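Local structure of ML032222a iGluR (Mnemiopsis leidyi, 4YKI) at residues B[29-34]-B[51-56]. The protein is a ctenophore ionotropic glutamate receptor subunit whose ligand-binding domain binds glycine and probably gates an ion channel in response. Residues are numbered along the deposited sequence; the frame is centred on the assembly and turned at random.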
loop_
_atom_site.group_PDB
_atom_site.type_symbol
_atom_site.label_atom_id
_atom_site.label_comp_id
_atom_site.label_asym_id
_atom_site.label_seq_id
_atom_site.Cartn_x
_atom_site.Cartn_y
_atom_site.Cartn_z
ATOM N N GLU B 29 13.601 -16.255 -26.889
ATOM C CA GLU B 29 14.670 -15.268 -26.902
ATOM C C GLU B 29 14.139 -13.965 -26.319
ATOM O O GLU B 29 12.980 -13.609 -26.514
ATOM C CB GLU B 29 15.163 -15.063 -28.337
ATOM C CG GLU B 29 16.370 -14.165 -28.444
ATOM C CD GLU B 29 16.042 -12.691 -28.381
ATOM O OE1 GLU B 29 14.936 -12.299 -28.816
ATOM O OE2 GLU B 29 16.900 -11.931 -27.891
ATOM N N GLY B 30 14.999 -13.258 -25.603
ATOM C CA GLY B 30 14.686 -11.915 -25.148
ATOM C C GLY B 30 13.464 -11.836 -24.251
ATOM O O GLY B 30 13.247 -12.677 -23.369
ATOM N N ASN B 31 12.655 -10.813 -24.476
ATOM C CA ASN B 31 11.501 -10.551 -23.614
ATOM C C ASN B 31 10.486 -11.694 -23.634
ATOM O O ASN B 31 9.748 -11.884 -22.672
ATOM C CB ASN B 31 10.817 -9.246 -24.018
ATOM C CG ASN B 31 11.686 -8.020 -23.791
ATOM O OD1 ASN B 31 12.661 -8.053 -23.059
ATOM N ND2 ASN B 31 11.314 -6.928 -24.424
ATOM N N ASP B 32 10.474 -12.459 -24.727
ATOM C CA ASP B 32 9.544 -13.580 -24.888
ATOM C C ASP B 32 9.742 -14.677 -23.875
ATOM O O ASP B 32 8.858 -15.496 -23.700
ATOM C CB ASP B 32 9.731 -14.269 -26.245
ATOM C CG ASP B 32 9.298 -13.445 -27.401
ATOM O OD1 ASP B 32 8.497 -12.510 -27.216
ATOM O OD2 ASP B 32 9.740 -13.787 -28.521
ATOM N N CYS B 33 10.906 -14.706 -23.242
ATOM C CA CYS B 33 11.181 -15.690 -22.204
ATOM C C CYS B 33 10.434 -15.426 -20.906
ATOM O O CYS B 33 10.372 -16.292 -20.038
ATOM C CB CYS B 33 12.671 -15.770 -21.911
ATOM S SG CYS B 33 13.680 -16.333 -23.292
ATOM N N TRP B 34 9.861 -14.232 -20.779
ATOM C CA TRP B 34 9.263 -13.767 -19.534
ATOM C C TRP B 34 7.742 -13.720 -19.640
ATOM O O TRP B 34 7.202 -13.357 -20.680
ATOM C CB TRP B 34 9.795 -12.382 -19.183
ATOM C CG TRP B 34 11.260 -12.364 -18.870
ATOM C CD1 TRP B 34 12.296 -12.250 -19.762
ATOM C CD2 TRP B 34 11.864 -12.465 -17.578
ATOM N NE1 TRP B 34 13.492 -12.276 -19.105
ATOM C CE2 TRP B 34 13.258 -12.394 -17.761
ATOM C CE3 TRP B 34 11.359 -12.590 -16.280
ATOM C CZ2 TRP B 34 14.155 -12.436 -16.693
ATOM C CZ3 TRP B 34 12.256 -12.639 -15.219
ATOM C CH2 TRP B 34 13.639 -12.571 -15.435
ATOM N N PHE B 51 8.303 3.285 -24.175
ATOM C CA PHE B 51 9.670 2.782 -24.071
ATOM C C PHE B 51 9.778 1.357 -24.588
ATOM O O PHE B 51 8.788 0.641 -24.642
ATOM C CB PHE B 51 10.220 2.870 -22.627
ATOM C CG PHE B 51 9.442 2.069 -21.582
ATOM C CD1 PHE B 51 9.717 0.719 -21.357
ATOM C CD2 PHE B 51 8.466 2.671 -20.790
ATOM C CE1 PHE B 51 9.032 0.012 -20.391
ATOM C CE2 PHE B 51 7.775 1.942 -19.820
ATOM C CZ PHE B 51 8.063 0.624 -19.623
ATOM N N THR B 52 10.986 0.975 -24.984
ATOM C CA THR B 52 11.322 -0.431 -25.179
ATOM C C THR B 52 12.071 -0.907 -23.942
ATOM O O THR B 52 12.481 -0.104 -23.112
ATOM C CB THR B 52 12.178 -0.654 -26.426
ATOM O OG1 THR B 52 13.397 0.082 -26.305
ATOM C CG2 THR B 52 11.453 -0.210 -27.669
ATOM N N TYR B 53 12.240 -2.206 -23.778
ATOM C CA TYR B 53 12.863 -2.709 -22.571
ATOM C C TYR B 53 13.497 -4.066 -22.799
ATOM O O TYR B 53 13.258 -4.740 -23.811
ATOM C CB TYR B 53 11.834 -2.796 -21.415
ATOM C CG TYR B 53 10.684 -3.725 -21.708
ATOM C CD1 TYR B 53 9.589 -3.282 -22.425
ATOM C CD2 TYR B 53 10.725 -5.056 -21.324
ATOM C CE1 TYR B 53 8.558 -4.119 -22.744
ATOM C CE2 TYR B 53 9.682 -5.916 -21.644
ATOM C CZ TYR B 53 8.600 -5.435 -22.362
ATOM O OH TYR B 53 7.550 -6.239 -22.709
ATOM N N GLU B 54 14.321 -4.450 -21.838
ATOM C CA GLU B 54 14.834 -5.803 -21.712
ATOM C C GLU B 54 14.935 -6.106 -20.236
ATOM O O GLU B 54 14.991 -5.193 -19.419
ATOM C CB GLU B 54 16.206 -5.940 -22.374
ATOM C CG GLU B 54 17.307 -5.137 -21.671
ATOM C CD GLU B 54 18.612 -5.176 -22.416
ATOM O OE1 GLU B 54 18.845 -4.242 -23.212
ATOM O OE2 GLU B 54 19.392 -6.133 -22.206
ATOM N N TYR B 55 15.000 -7.387 -19.896
ATOM C CA TYR B 55 15.171 -7.811 -18.522
ATOM C C TYR B 55 16.594 -8.294 -18.285
ATOM O O TYR B 55 17.156 -9.010 -19.121
ATOM C CB TYR B 55 14.182 -8.925 -18.199
ATOM C CG TYR B 55 12.713 -8.551 -18.223
ATOM C CD1 TYR B 55 12.153 -7.786 -17.208
ATOM C CD2 TYR B 55 11.880 -8.985 -19.239
ATOM C CE1 TYR B 55 10.817 -7.468 -17.216
ATOM C CE2 TYR B 55 10.538 -8.668 -19.259
ATOM C CZ TYR B 55 10.007 -7.923 -18.234
ATOM O OH TYR B 55 8.659 -7.633 -18.203
ATOM N N ILE B 56 17.156 -7.919 -17.150
ATOM C CA ILE B 56 18.519 -8.293 -16.760
ATOM C C ILE B 56 18.459 -8.906 -15.364
ATOM O O ILE B 56 18.002 -8.278 -14.398
ATOM C CB ILE B 56 19.473 -7.079 -16.751
ATOM C CG1 ILE B 56 19.530 -6.474 -18.167
ATOM C CG2 ILE B 56 20.888 -7.460 -16.209
ATOM C CD1 ILE B 56 20.530 -5.371 -18.377
HETATM O O HOH W 1 14.647 -9.483 -21.853
HETATM O O HOH W 2 16.266 -11.712 -19.894
#
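Asn31, in a loop closed by the Cys28-Cys33 disulfide, and Trp34, which follows that loop at the start of strand 34-35, both reach strand 52-56, an outer strand, within the chain, of the parallel sheet in the first lobe of the bilobed, periplasmic-binding-protein-like iGluR ligand-binding domain. The loop turns through a short 3-10 segment, residues 31-33. From CB outward, Trp34 runs along Tyr55: CB rests near Tyr55 CE2, and CG and CD1 then lie against Tyr55 CD2. Trp34 CD1 to Tyr55 CD2, 3.3 Å, is the closest approach of these two side chains. Further round, NE1 and CE2 meet Tyr55 CB, which sits over one face of the five-membered ring as a CH-pi contact, 3.9 Å from its centroid. The two rings meet obliquely. Beyond CE2, CZ2 still touches Tyr55 CB, while elsewhere the indole packs against Phe23 and Met21. An alanine here would probably open a gap beside Tyr55 and leave the water that donates to Tyr55 O without the NE1 N-H it accepts from.

Asn31 turns instead to Tyr53. With CG anti to its carbonyl carbon (chi1 -66°), ND2 lies over one face of the Tyr53 ring near its rim, 3.4 Å from Tyr53 CE2, with amide and ring planes only 8° apart. The same ND2 donates to Tyr53 O at 3.0 Å, nearly straight at 163°, the nitrogen standing above the carbonyl plane. Helix 37-49 backs both tyrosines: Val43 and Ser46 touch Tyr53, and Asn39 takes part in a hydrogen bond with Tyr55 OH. Two waters complete the seam. One links Trp34 NE1 to Tyr55 O; the other donates to Asn31 OD1 at 2.7 Å and accepts from Tyr55 N at 2.9 Å.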